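Local coordinates for protein diphthine synthase (Entamoeba histolytica, PDB 3I4T) that probably transfers methyl groups from S-adenosylmethionine to the diphthamide precursor on elongation factor 2, as a member of the tetrapyrrole methylase family, at residues A[212-215]-A[216-220]; A[255-259]-A[260-264]; A[274-277]-A[278-282]. All blocks are in the same frame, centred on the assembly; numbering follows the deposited sequence.

Interaction 1 of 3, residues A[212-215]-A[216-220]; sequences NQCI and EQLLE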
ATOM      1  N   ASN A 212     -15.288  16.699  -6.964  1.00 37.16           N
ATOM      2  CA  ASN A 212     -16.413  17.342  -7.649  1.00 37.07           C
ATOM      3  C   ASN A 212     -16.314  17.191  -9.170  1.00 37.33           C
ATOM      4  O   ASN A 212     -17.261  16.729  -9.820  1.00 37.49           O
ATOM      5  CB  ASN A 212     -16.510  18.836  -7.276  1.00 36.87           C
ATOM      6  CG  ASN A 212     -16.481  19.078  -5.766  1.00 37.62           C
ATOM      7  OD1 ASN A 212     -15.431  19.391  -5.202  1.00 39.81           O
ATOM      8  ND2 ASN A 212     -17.630  18.937  -5.111  1.00 36.04           N
ATOM      9  N   GLN A 213     -15.161  17.579  -9.721  1.00 37.37           N
ATOM     10  CA  GLN A 213     -14.879  17.461 -11.153  1.00 37.55           C
ATOM     11  C   GLN A 213     -14.788  16.005 -11.587  1.00 37.69           C
ATOM     12  O   GLN A 213     -15.094  15.678 -12.733  1.00 38.04           O
ATOM     13  CB  GLN A 213     -13.565  18.150 -11.512  1.00 37.41           C
ATOM     14  CG  GLN A 213     -13.551  19.633 -11.307  1.00 38.04           C
ATOM     15  CD  GLN A 213     -12.139  20.202 -11.309  1.00 39.37           C
ATOM     16  OE1 GLN A 213     -11.261  19.744 -10.571  1.00 39.63           O
ATOM     17  NE2 GLN A 213     -11.919  21.214 -12.135  1.00 39.21           N
ATOM     18  N   CYS A 214     -14.344  15.142 -10.677  1.00 37.60           N
ATOM     19  CA  CYS A 214     -14.278  13.708 -10.935  1.00 37.51           C
ATOM     20  C   CYS A 214     -15.674  13.115 -11.096  1.00 37.02           C
ATOM     21  O   CYS A 214     -15.947  12.425 -12.071  1.00 36.84           O
ATOM     22  CB  CYS A 214     -13.536  12.982  -9.806  1.00 37.63           C
ATOM     23  SG  CYS A 214     -13.633  11.165  -9.958  1.00 39.38           S
ATOM     24  N   ILE A 215     -16.547  13.376 -10.123  1.00 36.68           N
ATOM     25  CA  ILE A 215     -17.919  12.867 -10.157  1.00 36.24           C
ATOM     26  C   ILE A 215     -18.657  13.433 -11.363  1.00 36.89           C
ATOM     27  O   ILE A 215     -19.383  12.721 -12.032  1.00 37.22           O
ATOM     28  CB  ILE A 215     -18.681  13.172  -8.833  1.00 35.90           C
ATOM     29  CG1 ILE A 215     -18.100  12.365  -7.667  1.00 33.44           C
ATOM     30  CG2 ILE A 215     -20.171  12.899  -8.977  1.00 35.19           C
ATOM     31  CD1 ILE A 215     -18.664  12.743  -6.323  1.00 31.16           C
ATOM     32  N   GLU A 216     -18.448  14.706 -11.660  1.00 37.74           N
ATOM     33  CA  GLU A 216     -19.086  15.318 -12.815  1.00 39.05           C
ATOM     34  C   GLU A 216     -18.771  14.520 -14.076  1.00 38.93           C
ATOM     35  O   GLU A 216     -19.677  14.133 -14.812  1.00 39.25           O
ATOM     36  CB  GLU A 216     -18.631  16.776 -12.975  1.00 39.77           C
ATOM     37  CG  GLU A 216     -19.451  17.597 -13.957  1.00 42.42           C
ATOM     38  CD  GLU A 216     -18.704  18.843 -14.425  1.00 48.06           C
ATOM     39  OE1 GLU A 216     -17.553  18.705 -14.918  1.00 49.23           O
ATOM     40  OE2 GLU A 216     -19.266  19.963 -14.305  1.00 49.85           O
ATOM     41  N   GLN A 217     -17.485  14.264 -14.304  1.00 38.88           N
ATOM     42  CA  GLN A 217     -17.037  13.551 -15.499  1.00 38.65           C
ATOM     43  C   GLN A 217     -17.579  12.115 -15.559  1.00 38.95           C
ATOM     44  O   GLN A 217     -18.015  11.663 -16.619  1.00 38.89           O
ATOM     45  CB  GLN A 217     -15.508  13.540 -15.576  1.00 38.31           C
ATOM     46  CG  GLN A 217     -14.998  13.297 -16.984  1.00 37.28           C
ATOM     47  CD  GLN A 217     -13.518  12.984 -17.037  1.00 34.64           C
ATOM     48  OE1 GLN A 217     -13.129  11.822 -17.146  1.00 34.18           O
ATOM     49  NE2 GLN A 217     -12.687  14.018 -16.982  1.00 31.30           N
ATOM     50  N   LEU A 218     -17.550  11.415 -14.424  1.00 38.95           N
ATOM     51  CA  LEU A 218     -18.071  10.048 -14.335  1.00 39.53           C
ATOM     52  C   LEU A 218     -19.553   9.979 -14.686  1.00 39.71           C
ATOM     53  O   LEU A 218     -19.994   9.043 -15.368  1.00 40.14           O
ATOM     54  CB  LEU A 218     -17.844   9.428 -12.941  1.00 39.24           C
ATOM     55  CG  LEU A 218     -16.429   9.163 -12.405  1.00 39.05           C
ATOM     56  CD1 LEU A 218     -16.500   8.557 -11.021  1.00 37.75           C
ATOM     57  CD2 LEU A 218     -15.610   8.269 -13.296  1.00 38.85           C
ATOM     58  N   LEU A 219     -20.313  10.966 -14.223  1.00 39.83           N
ATOM     59  CA  LEU A 219     -21.747  11.024 -14.499  1.00 39.74           C
ATOM     60  C   LEU A 219     -22.014  11.265 -15.976  1.00 40.04           C
ATOM     61  O   LEU A 219     -22.947  10.708 -16.543  1.00 40.55           O
ATOM     62  CB  LEU A 219     -22.425  12.081 -13.625  1.00 39.44           C
ATOM     63  CG  LEU A 219     -22.549  11.639 -12.159  1.00 39.00           C
ATOM     64  CD1 LEU A 219     -23.120  12.735 -11.264  1.00 37.48           C
ATOM     65  CD2 LEU A 219     -23.393  10.373 -12.049  1.00 37.72           C
ATOM     66  N   GLU A 220     -21.161  12.064 -16.604  1.00 40.44           N
ATOM     67  CA  GLU A 220     -21.291  12.379 -18.022  1.00 40.87           C
ATOM     68  C   GLU A 220     -20.932  11.186 -18.923  1.00 40.37           C
ATOM     69  O   GLU A 220     -21.550  10.973 -19.971  1.00 40.37           O
ATOM     70  CB  GLU A 220     -20.407  13.574 -18.344  1.00 41.24           C
ATOM     71  CG  GLU A 220     -20.762  14.289 -19.618  1.00 44.39           C
ATOM     72  CD  GLU A 220     -19.762  15.375 -19.944  1.00 49.20           C
ATOM     73  OE1 GLU A 220     -19.592  16.308 -19.124  1.00 50.74           O
ATOM     74  OE2 GLU A 220     -19.141  15.297 -21.026  1.00 52.87           O
TER
HETATM   75  O   HOH W   1     -15.106  17.495 -14.371  1.00 48.25           O

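Interaction 2 of 3, residues A[255-259]-A[260-264]; sequences KDLLH and YDFGA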
ATOM      1  N   LYS A 255     -24.587  12.448  -6.494  1.00 41.18           N
ATOM      2  CA  LYS A 255     -25.222  13.765  -6.659  1.00 41.84           C
ATOM      3  C   LYS A 255     -25.016  14.669  -5.455  1.00 41.94           C
ATOM      4  O   LYS A 255     -25.025  15.891  -5.592  1.00 42.48           O
ATOM      5  CB  LYS A 255     -26.719  13.648  -6.955  1.00 42.12           C
ATOM      6  CG  LYS A 255     -27.551  12.987  -5.857  1.00 43.16           C
ATOM      7  CD  LYS A 255     -29.008  12.860  -6.265  1.00 44.01           C
ATOM      8  CE  LYS A 255     -29.862  12.391  -5.101  1.00 46.17           C
ATOM      9  NZ  LYS A 255     -31.308  12.253  -5.472  1.00 47.18           N
ATOM     10  N   ASP A 256     -24.829  14.072  -4.282  1.00 41.88           N
ATOM     11  CA  ASP A 256     -24.612  14.844  -3.064  1.00 41.57           C
ATOM     12  C   ASP A 256     -23.157  15.245  -2.916  1.00 41.42           C
ATOM     13  O   ASP A 256     -22.850  16.354  -2.464  1.00 41.60           O
ATOM     14  CB  ASP A 256     -25.083  14.061  -1.845  1.00 41.53           C
ATOM     15  CG  ASP A 256     -26.586  13.969  -1.766  1.00 42.73           C
ATOM     16  OD1 ASP A 256     -27.272  14.967  -2.076  1.00 45.64           O
ATOM     17  OD2 ASP A 256     -27.101  12.901  -1.390  1.00 44.32           O
ATOM     18  N   LEU A 257     -22.260  14.349  -3.308  1.00 41.16           N
ATOM     19  CA  LEU A 257     -20.828  14.611  -3.206  1.00 40.87           C
ATOM     20  C   LEU A 257     -20.325  15.531  -4.313  1.00 40.77           C
ATOM     21  O   LEU A 257     -19.384  16.291  -4.112  1.00 40.55           O
ATOM     22  CB  LEU A 257     -20.028  13.301  -3.101  1.00 40.88           C
ATOM     23  CG  LEU A 257     -19.699  12.835  -1.672  1.00 40.63           C
ATOM     24  CD1 LEU A 257     -20.923  12.627  -0.821  1.00 39.93           C
ATOM     25  CD2 LEU A 257     -18.861  11.579  -1.679  1.00 41.33           C
ATOM     26  N   LEU A 258     -20.985  15.482  -5.467  1.00 41.19           N
ATOM     27  CA  LEU A 258     -20.765  16.446  -6.561  1.00 41.60           C
ATOM     28  C   LEU A 258     -20.653  17.935  -6.132  1.00 42.00           C
ATOM     29  O   LEU A 258     -19.901  18.703  -6.740  1.00 41.95           O
ATOM     30  CB  LEU A 258     -21.867  16.285  -7.611  1.00 41.20           C
ATOM     31  CG  LEU A 258     -21.929  17.175  -8.859  1.00 41.31           C
ATOM     32  CD1 LEU A 258     -20.664  17.085  -9.721  1.00 40.05           C
ATOM     33  CD2 LEU A 258     -23.176  16.830  -9.685  1.00 39.34           C
ATOM     34  N   HIS A 259     -21.386  18.334  -5.093  1.00 42.29           N
ATOM     35  CA  HIS A 259     -21.435  19.743  -4.691  1.00 42.65           C
ATOM     36  C   HIS A 259     -20.862  19.956  -3.315  1.00 42.66           C
ATOM     37  O   HIS A 259     -20.855  21.077  -2.793  1.00 43.17           O
ATOM     38  CB  HIS A 259     -22.873  20.260  -4.721  1.00 42.96           C
ATOM     39  CG  HIS A 259     -23.515  20.148  -6.064  1.00 44.08           C
ATOM     40  ND1 HIS A 259     -23.110  20.900  -7.144  1.00 44.84           N
ATOM     41  CD2 HIS A 259     -24.512  19.349  -6.511  1.00 45.18           C
ATOM     42  CE1 HIS A 259     -23.834  20.576  -8.201  1.00 45.70           C
ATOM     43  NE2 HIS A 259     -24.692  19.637  -7.843  1.00 46.60           N
ATOM     44  N   TYR A 260     -20.389  18.878  -2.715  1.00 42.22           N
ATOM     45  CA  TYR A 260     -19.766  18.968  -1.415  1.00 41.96           C
ATOM     46  C   TYR A 260     -18.378  19.629  -1.521  1.00 41.49           C
ATOM     47  O   TYR A 260     -17.615  19.341  -2.440  1.00 41.24           O
ATOM     48  CB  TYR A 260     -19.679  17.571  -0.795  1.00 42.05           C
ATOM     49  CG  TYR A 260     -19.310  17.587   0.658  1.00 42.47           C
ATOM     50  CD1 TYR A 260     -20.286  17.518   1.641  1.00 43.68           C
ATOM     51  CD2 TYR A 260     -17.980  17.673   1.051  1.00 42.85           C
ATOM     52  CE1 TYR A 260     -19.944  17.541   2.988  1.00 45.88           C
ATOM     53  CE2 TYR A 260     -17.626  17.697   2.376  1.00 45.22           C
ATOM     54  CZ  TYR A 260     -18.606  17.631   3.346  1.00 46.45           C
ATOM     55  OH  TYR A 260     -18.232  17.651   4.672  1.00 48.35           O
ATOM     56  N   ASP A 261     -18.073  20.522  -0.582  1.00 41.20           N
ATOM     57  CA  ASP A 261     -16.776  21.188  -0.523  1.00 41.27           C
ATOM     58  C   ASP A 261     -15.791  20.353   0.290  1.00 40.75           C
ATOM     59  O   ASP A 261     -15.940  20.225   1.502  1.00 41.03           O
ATOM     60  CB  ASP A 261     -16.938  22.589   0.092  1.00 41.87           C
ATOM     61  CG  ASP A 261     -15.610  23.366   0.206  1.00 43.06           C
ATOM     62  OD1 ASP A 261     -14.546  22.907  -0.282  1.00 44.09           O
ATOM     63  OD2 ASP A 261     -15.640  24.466   0.799  1.00 44.38           O
ATOM     64  N   PHE A 262     -14.783  19.803  -0.382  1.00 40.00           N
ATOM     65  CA  PHE A 262     -13.812  18.904   0.241  1.00 39.22           C
ATOM     66  C   PHE A 262     -12.516  19.600   0.671  1.00 39.71           C
ATOM     67  O   PHE A 262     -11.650  18.977   1.313  1.00 40.26           O
ATOM     68  CB  PHE A 262     -13.490  17.731  -0.699  1.00 38.91           C
ATOM     69  CG  PHE A 262     -14.559  16.672  -0.737  1.00 37.33           C
ATOM     70  CD1 PHE A 262     -14.513  15.589   0.138  1.00 36.53           C
ATOM     71  CD2 PHE A 262     -15.619  16.769  -1.633  1.00 36.01           C
ATOM     72  CE1 PHE A 262     -15.500  14.617   0.119  1.00 36.96           C
ATOM     73  CE2 PHE A 262     -16.615  15.801  -1.676  1.00 35.90           C
ATOM     74  CZ  PHE A 262     -16.565  14.722  -0.798  1.00 36.94           C
ATOM     75  N   GLY A 263     -12.372  20.879   0.325  1.00 39.20           N
ATOM     76  CA  GLY A 263     -11.170  21.628   0.700  1.00 38.74           C
ATOM     77  C   GLY A 263      -9.988  21.432  -0.237  1.00 38.33           C
ATOM     78  O   GLY A 263     -10.168  21.146  -1.418  1.00 38.41           O
ATOM     79  N   ALA A 264      -8.781  21.590   0.301  1.00 37.87           N
ATOM     80  CA  ALA A 264      -7.548  21.510  -0.472  1.00 37.67           C
ATOM     81  C   ALA A 264      -7.192  20.067  -0.902  1.00 37.94           C
ATOM     82  O   ALA A 264      -7.543  19.111  -0.209  1.00 37.86           O
ATOM     83  CB  ALA A 264      -6.418  22.113   0.329  1.00 37.50           C
TER

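Interaction 3 of 3, residues A[274-277]-A[278-282]; sequences PQVD and DPELD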
ATOM      1  N   PRO A 274     -20.792  -3.553  -5.673  1.00 32.08           N
ATOM      2  CA  PRO A 274     -22.237  -3.605  -5.431  1.00 32.65           C
ATOM      3  C   PRO A 274     -22.656  -4.252  -4.099  1.00 33.30           C
ATOM      4  O   PRO A 274     -23.712  -3.911  -3.581  1.00 33.41           O
ATOM      5  CB  PRO A 274     -22.756  -4.404  -6.630  1.00 32.54           C
ATOM      6  CG  PRO A 274     -21.812  -4.038  -7.728  1.00 32.00           C
ATOM      7  CD  PRO A 274     -20.466  -4.025  -7.034  1.00 32.16           C
ATOM      8  N   GLN A 275     -21.856  -5.164  -3.541  1.00 33.62           N
ATOM      9  CA  GLN A 275     -22.136  -5.596  -2.168  1.00 34.09           C
ATOM     10  C   GLN A 275     -21.035  -5.278  -1.181  1.00 34.05           C
ATOM     11  O   GLN A 275     -19.855  -5.601  -1.372  1.00 34.01           O
ATOM     12  CB  GLN A 275     -22.645  -7.048  -2.045  1.00 34.47           C
ATOM     13  CG  GLN A 275     -21.654  -8.139  -2.265  1.00 35.60           C
ATOM     14  CD  GLN A 275     -20.810  -8.495  -1.033  1.00 36.80           C
ATOM     15  OE1 GLN A 275     -19.706  -9.022  -1.179  1.00 36.31           O
ATOM     16  NE2 GLN A 275     -21.322  -8.215   0.167  1.00 35.27           N
ATOM     17  N   VAL A 276     -21.460  -4.627  -0.110  1.00 33.87           N
ATOM     18  CA  VAL A 276     -20.561  -4.163   0.912  1.00 33.79           C
ATOM     19  C   VAL A 276     -20.880  -4.999   2.126  1.00 33.83           C
ATOM     20  O   VAL A 276     -22.036  -5.175   2.463  1.00 33.47           O
ATOM     21  CB  VAL A 276     -20.793  -2.664   1.178  1.00 33.87           C
ATOM     22  CG1 VAL A 276     -19.818  -2.155   2.214  1.00 34.16           C
ATOM     23  CG2 VAL A 276     -20.675  -1.883  -0.126  1.00 31.43           C
ATOM     24  N   ASP A 277     -19.849  -5.554   2.746  1.00 34.57           N
ATOM     25  CA  ASP A 277     -20.019  -6.335   3.957  1.00 35.33           C
ATOM     26  C   ASP A 277     -20.576  -5.446   5.077  1.00 35.07           C
ATOM     27  O   ASP A 277     -20.279  -4.260   5.137  1.00 35.14           O
ATOM     28  CB  ASP A 277     -18.684  -6.973   4.370  1.00 35.69           C
ATOM     29  CG  ASP A 277     -18.161  -7.999   3.341  1.00 38.33           C
ATOM     30  OD1 ASP A 277     -18.920  -8.881   2.908  1.00 42.28           O
ATOM     31  OD2 ASP A 277     -16.978  -7.939   2.965  1.00 41.69           O
ATOM     32  N   ASP A 278     -21.388  -6.031   5.955  1.00 35.03           N
ATOM     33  CA  ASP A 278     -21.883  -5.350   7.152  1.00 34.94           C
ATOM     34  C   ASP A 278     -20.768  -4.686   7.955  1.00 35.03           C
ATOM     35  O   ASP A 278     -20.914  -3.530   8.342  1.00 35.16           O
ATOM     36  CB  ASP A 278     -22.652  -6.309   8.065  1.00 34.78           C
ATOM     37  CG  ASP A 278     -24.009  -6.701   7.523  1.00 35.59           C
ATOM     38  OD1 ASP A 278     -24.423  -6.224   6.429  1.00 36.18           O
ATOM     39  OD2 ASP A 278     -24.671  -7.514   8.217  1.00 36.98           O
ATOM     40  N   PRO A 279     -19.653  -5.402   8.219  1.00 35.32           N
ATOM     41  CA  PRO A 279     -18.619  -4.686   8.983  1.00 35.64           C
ATOM     42  C   PRO A 279     -18.063  -3.455   8.254  1.00 35.64           C
ATOM     43  O   PRO A 279     -17.722  -2.474   8.903  1.00 36.48           O
ATOM     44  CB  PRO A 279     -17.528  -5.749   9.205  1.00 35.67           C
ATOM     45  CG  PRO A 279     -18.267  -7.073   9.070  1.00 35.40           C
ATOM     46  CD  PRO A 279     -19.310  -6.829   8.025  1.00 35.08           C
ATOM     47  N   GLU A 280     -18.011  -3.496   6.924  1.00 35.34           N
ATOM     48  CA  GLU A 280     -17.550  -2.361   6.121  1.00 34.86           C
ATOM     49  C   GLU A 280     -18.550  -1.211   6.188  1.00 34.89           C
ATOM     50  O   GLU A 280     -18.164  -0.054   6.364  1.00 34.44           O
ATOM     51  CB  GLU A 280     -17.341  -2.774   4.653  1.00 34.91           C
ATOM     52  CG  GLU A 280     -16.210  -3.794   4.382  1.00 34.37           C
ATOM     53  CD  GLU A 280     -16.086  -4.137   2.895  1.00 35.40           C
ATOM     54  OE1 GLU A 280     -17.038  -4.718   2.335  1.00 34.74           O
ATOM     55  OE2 GLU A 280     -15.041  -3.815   2.277  1.00 36.64           O
ATOM     56  N   LEU A 281     -19.835  -1.538   6.024  1.00 34.99           N
ATOM     57  CA  LEU A 281     -20.917  -0.565   6.139  1.00 35.15           C
ATOM     58  C   LEU A 281     -20.914   0.121   7.517  1.00 35.12           C
ATOM     59  O   LEU A 281     -21.122   1.335   7.616  1.00 34.77           O
ATOM     60  CB  LEU A 281     -22.280  -1.227   5.871  1.00 35.29           C
ATOM     61  CG  LEU A 281     -22.719  -1.477   4.418  1.00 36.28           C
ATOM     62  CD1 LEU A 281     -24.050  -2.217   4.357  1.00 35.19           C
ATOM     63  CD2 LEU A 281     -22.784  -0.192   3.581  1.00 34.87           C
ATOM     64  N   ASP A 282     -20.658  -0.657   8.571  1.00 34.94           N
ATOM     65  CA  ASP A 282     -20.605  -0.109   9.918  1.00 35.02           C
ATOM     66  C   ASP A 282     -19.534   0.993  10.038  1.00 35.00           C
ATOM     67  O   ASP A 282     -19.732   1.984  10.751  1.00 34.99           O
ATOM     68  CB  ASP A 282     -20.376  -1.211  10.963  1.00 35.28           C
ATOM     69  CG  ASP A 282     -21.537  -2.216  11.054  1.00 36.42           C
ATOM     70  OD1 ASP A 282     -22.654  -1.947  10.555  1.00 37.94           O
ATOM     71  OD2 ASP A 282     -21.315  -3.308  11.623  1.00 38.19           O
TER
HETATM   72  O   HOH W   2     -24.379  -6.108   3.726  1.00 39.01           O

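Interaction 1 of 3, residues A[212-215]-A[216-220]
I215 holds CG1 anti to its carbonyl carbon (chi1 -68°), which leaves CG2 facing the next turn of helix 211-225, where L219 carries its CG beside its own backbone N (chi1 -73°). The two side chains therefore lie side by side and point the same way, one helical turn apart. I215 CG2 touches L219 CD1 at 3.7 Å, an apolar i to i+4 contact. L219 CG also sits 3.3 Å from I215 O. C214 and L218 form a second such pair, with SG of C214 at 4.0 Å from CD1 of L218. These two residues face the mixed sheet, where L269 touches both and V182 and L184 touch C214. I215 meets M254 and L257 of the short helix 254-257. L218 touches both this helix (M254) and the sheet (L269, I271). Four consecutive i to i+4 backbone bonds run through the contact, from E216 N to N212 O at one end to L219 N to I215 O at the other. Q217 is buried and both ends of its amide are bonded: OE1 to the hydroxyl of Y166 at the start of helix 166-175, NE2 to the carbonyl of C155, just after strand 152-154. Among the backbone bonds, L218 N reaches C214 O at 3.0 Å, with the N-H nearly straight at 165°.

Interaction 2 of 3, residues A[255-259]-A[260-264]
L257 and F262 cross at about a right angle where the chain leaves helix 254-257. The leucine meets the ring at its far end: F262 CZ lies 3.8 Å from L257 CG and 4.0 Å from L257 CD2. The carbonyl of the same leucine lies at the ring edge, in its plane, with L257 O 3.7 Å from F262 CE2. Y260 comes from another direction. Its CD2 stands over the centre of one face of the F262 ring, 3.5 Å above the plane. The tyrosine gets there with CG anti to the backbone N (chi1 -168°). The chain that carries L257 and Y260 makes a type I beta turn between them. Y260 N donates to L257 O at 3.1 Å, closing the turn. D261 OD1 accepts from G263 N at 3.0 Å, which makes an Asx turn. G263 has a positive phi angle (83°), at which a side chain would press on the preceding carbonyl. V250 of strand 248-253 touches L257, Y260 and F262, and places the cluster on the mixed sheet. Four carbonyls of this stretch have donors from other parts of the chain. N212 ND2 bonds to L258 O and Y260 O, and R241 NH1 bonds to F262 O and A264 O. A largely apolar cluster thus sits on the sheet, while side-chain N-H groups of N212 and R241 bond to the irregular backbone and probably limit its movement.

Interaction 3 of 3, residues A[274-277]-A[278-282]
E280 reaches back from the first turn of helix 278-284 to D277, and the pair forms one half of a capping box. D277 is at the N-cap position but its side chain makes no capping bond. The glutamate supplies the reciprocal one. Its CB lies 3.5 Å from V276 CG1, against the methyl group. Its CG passes D277 CB at 4.0 Å, and the chain then runs extended (chi2 -180°) to the carboxylate. There OE1 accepts from D277 N at 3.0 Å, through its anti lone pair. OE1 also lies 3.3 Å from D277 OD2, a close approach of like charges with the carboxylate planes 35° apart. R147 offsets this, since its NH1 makes a salt bridge to OE1 and a long, weak ion pair with D277 OD2. OE2 takes bonds from Q144 N and H179 NE2, so this buried carboxylate is well satisfied. The nearby cationic group probably steadies its negative charge. On the apolar side, V276 CG1 meets L281 CG at 3.7 Å. This joins the residue before the N-cap to the fourth residue of the helix, a hydrophobic staple. The helical bonding starts with L281 N to D277 O at 2.9 Å. One water spans the junction, donating to V276 O at 2.8 Å and to OD1 of exposed D278 at 2.7 Å.

How the interactions relate
Interactions 1 and 2 touch: I215 CD1 packs on L257 CB, and N212 joins the two by its side-chain amide. Both are partly buried and lie against the mixed sheet; helix 254-257, mostly within interaction 2, packs against helix 211-225, which carries interaction 1. Interaction 3 stands apart at the surface, its centre about 24 Å from that of interaction 1 and 23 Å from that of interaction 2. It begins helix 278-284, beyond strand 267-271. The chemistry follows the place. Residues 212-220 rely on regular helical bonds and aliphatic pairs, residues 255-264 on aromatic packing and turns, and residues 274-282 on a capped helix start, with carboxylates, an arginine and a water beside one apolar pair.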